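Local coordinates for protein laccase (Botrytis aclada, PDB 3SQR) that oxidises hydroquinones and related phenols, passing the electrons through its copper centres to molecular oxygen, which is reduced to water, at residues A374-H379 with P497-A502. Sequence-based numbering, arbitrary orientation.
With MAN (alpha-D-mannopyranose), chain L.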
loop_
_atom_site.group_PDB
_atom_site.type_symbol
_atom_site.label_atom_id
_atom_site.label_comp_id
_atom_site.label_asym_id
_atom_site.label_seq_id
_atom_site.Cartn_x
_atom_site.Cartn_y
_atom_site.Cartn_z
ATOM N N ALA A 374 -6.837 -12.318 15.708
ATOM C CA ALA A 374 -7.452 -12.002 17.024
ATOM C C ALA A 374 -7.056 -10.683 17.649
ATOM O O ALA A 374 -7.767 -10.163 18.503
ATOM C CB ALA A 374 -7.222 -13.154 18.017
ATOM N N SER A 375 -5.925 -10.130 17.187
ATOM C CA SER A 375 -5.456 -8.869 17.663
ATOM C C SER A 375 -6.035 -7.663 16.941
ATOM O O SER A 375 -5.888 -6.562 17.391
ATOM C CB SER A 375 -3.947 -8.775 17.515
ATOM O OG SER A 375 -3.181 -9.819 18.117
ATOM N N LEU A 376 -6.677 -7.877 15.814
ATOM C CA LEU A 376 -7.042 -6.763 14.956
ATOM C C LEU A 376 -8.560 -6.528 14.979
ATOM O O LEU A 376 -9.294 -6.982 14.062
ATOM C CB LEU A 376 -6.545 -7.073 13.560
ATOM C CG LEU A 376 -5.039 -7.298 13.355
ATOM C CD1 LEU A 376 -4.779 -7.533 11.809
ATOM C CD2 LEU A 376 -4.212 -6.134 13.922
ATOM N N VAL A 377 -9.013 -5.806 15.996
ATOM C CA VAL A 377 -10.445 -5.614 16.248
ATOM C C VAL A 377 -10.814 -4.191 16.003
ATOM O O VAL A 377 -10.424 -3.347 16.735
ATOM C CB VAL A 377 -10.796 -6.008 17.716
ATOM C CG1 VAL A 377 -12.329 -5.871 17.967
ATOM C CG2 VAL A 377 -10.295 -7.410 17.956
ATOM N N PRO A 378 -11.536 -3.902 14.900
ATOM C CA PRO A 378 -11.930 -2.545 14.603
ATOM C C PRO A 378 -12.679 -1.953 15.775
ATOM O O PRO A 378 -13.512 -2.634 16.414
ATOM C CB PRO A 378 -12.812 -2.695 13.353
ATOM C CG PRO A 378 -12.273 -3.959 12.717
ATOM C CD PRO A 378 -12.029 -4.849 13.905
ATOM N N HIS A 379 -12.369 -0.709 16.061
ATOM C CA HIS A 379 -13.032 -0.005 17.125
ATOM C C HIS A 379 -14.493 0.208 16.758
ATOM O O HIS A 379 -15.400 0.005 17.604
ATOM C CB HIS A 379 -12.385 1.349 17.392
ATOM C CG HIS A 379 -13.183 2.163 18.342
ATOM N ND1 HIS A 379 -12.941 2.137 19.701
ATOM C CD2 HIS A 379 -14.297 2.915 18.167
ATOM C CE1 HIS A 379 -13.853 2.878 20.321
ATOM N NE2 HIS A 379 -14.687 3.361 19.419
ATOM N N PRO A 497 -11.266 -8.537 11.525
ATOM C CA PRO A 497 -10.392 -7.445 11.074
ATOM C C PRO A 497 -10.881 -6.807 9.782
ATOM O O PRO A 497 -11.504 -7.434 8.936
ATOM C CB PRO A 497 -9.036 -8.118 10.863
ATOM C CG PRO A 497 -9.153 -9.449 11.623
ATOM C CD PRO A 497 -10.578 -9.812 11.604
ATOM N N ARG A 498 -10.573 -5.532 9.635
ATOM C CA ARG A 498 -11.085 -4.767 8.512
ATOM C C ARG A 498 -9.993 -3.804 8.125
ATOM O O ARG A 498 -9.479 -3.069 8.972
ATOM C CB ARG A 498 -12.363 -4.021 8.928
ATOM C CG ARG A 498 -13.099 -3.266 7.833
ATOM C CD ARG A 498 -14.433 -2.748 8.339
ATOM N NE ARG A 498 -14.346 -1.587 9.200
ATOM C CZ ARG A 498 -14.733 -1.527 10.479
ATOM N NH1 ARG A 498 -15.185 -2.589 11.075
ATOM N NH2 ARG A 498 -14.663 -0.408 11.156
ATOM N N ARG A 499 -9.628 -3.855 6.838
ATOM C CA ARG A 499 -8.503 -3.134 6.366
ATOM C C ARG A 499 -8.479 -3.207 4.846
ATOM O O ARG A 499 -9.471 -3.595 4.210
ATOM C CB ARG A 499 -7.216 -3.698 6.996
ATOM C CG ARG A 499 -6.793 -5.091 6.475
ATOM C CD ARG A 499 -5.564 -5.676 7.200
ATOM N NE ARG A 499 -4.480 -4.686 7.305
ATOM C CZ ARG A 499 -3.487 -4.739 8.190
ATOM N NH1 ARG A 499 -3.438 -5.687 9.103
ATOM N NH2 ARG A 499 -2.599 -3.753 8.227
ATOM N N ASP A 500 -7.391 -2.784 4.215
ATOM C CA ASP A 500 -7.342 -2.885 2.730
ATOM C C ASP A 500 -6.206 -3.674 2.101
ATOM O O ASP A 500 -6.231 -3.965 0.907
ATOM C CB ASP A 500 -7.411 -1.454 2.110
ATOM C CG ASP A 500 -6.256 -0.568 2.518
ATOM O OD1 ASP A 500 -5.123 -0.918 2.136
ATOM O OD2 ASP A 500 -6.512 0.460 3.228
ATOM N N VAL A 501 -5.261 -4.130 2.934
ATOM C CA VAL A 501 -4.211 -5.062 2.469
ATOM C C VAL A 501 -4.116 -6.200 3.480
ATOM O O VAL A 501 -4.011 -5.980 4.688
ATOM C CB VAL A 501 -2.819 -4.418 2.307
ATOM C CG1 VAL A 501 -1.810 -5.460 1.939
ATOM C CG2 VAL A 501 -2.814 -3.334 1.277
ATOM N N ALA A 502 -4.212 -7.435 3.024
ATOM C CA ALA A 502 -4.091 -8.590 3.917
ATOM C C ALA A 502 -3.450 -9.752 3.186
ATOM O O ALA A 502 -3.618 -9.942 1.975
ATOM C CB ALA A 502 -5.493 -8.991 4.447
HETATM C C1 MAN L . -3.117 -9.529 19.547
HETATM C C2 MAN L . -1.807 -10.167 19.994
HETATM C C3 MAN L . -1.876 -11.686 19.938
HETATM C C4 MAN L . -3.089 -12.173 20.735
HETATM C C5 MAN L . -4.350 -11.485 20.196
HETATM C C6 MAN L . -5.580 -11.885 21.023
HETATM O O2 MAN L . -1.516 -9.685 21.301
HETATM O O3 MAN L . -0.624 -12.230 20.366
HETATM O O4 MAN L . -3.227 -13.551 20.552
HETATM O O5 MAN L . -4.219 -10.068 20.265
HETATM O O6 MAN L . -5.356 -11.427 22.362
HETATM O O HOH W 1 -8.908 -4.728 12.021
#
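Pro378 sets the CB corner of its ring over one face of the Arg498 guanidinium, the two side chains crossing at an angle, with CB 3.3 Å from NH1 of Arg498 and 3.6 Å from its CZ. The Arg498 chain leaves the backbone extended, CG anti to the backbone N, and then bends at chi3 (76°), which turns the guanidinium so that one face meets Pro378 CB. Its NE and NH2 bond to the Tyr59 hydroxyl and the Leu380 carbonyl, so the flat group is held while Pro378 covers that face.

Next to this pair, Leu376 CB packs on Pro497 CB at 3.8 Å. The Leu376 carbonyl oxygen also faces this proline and lies 3.2 Å from Pro497 CA in a bent CH...O contact. No direct hydrogen bond joins the two segments. A water bridges them instead: it accepts from Arg498 N at 3.0 Å and donates weakly to Leu376 O.

Further along, Leu376 CD1 approaches Arg499 NH1 obliquely at 3.5 Å. The polar end of Arg499 is held by a salt bridge to Asp291 and a hydrogen bond to the Tyr311 hydroxyl. Asp500, the next residue, is hydrogen-bonded to NE2 of His126, a copper ligand, probably of the type 3 site.

Ser375 OG is bonded covalently to C1 of a mannose, an O-linked sugar on the residue just before Leu376. The contact packs the loop against Pro497 and the edge strand 498-499 that follows it. The loop is a linker wedged between edge strand 293-300 of the second cupredoxin domain and 498-499 of the third, as in the three-domain fold of laccases.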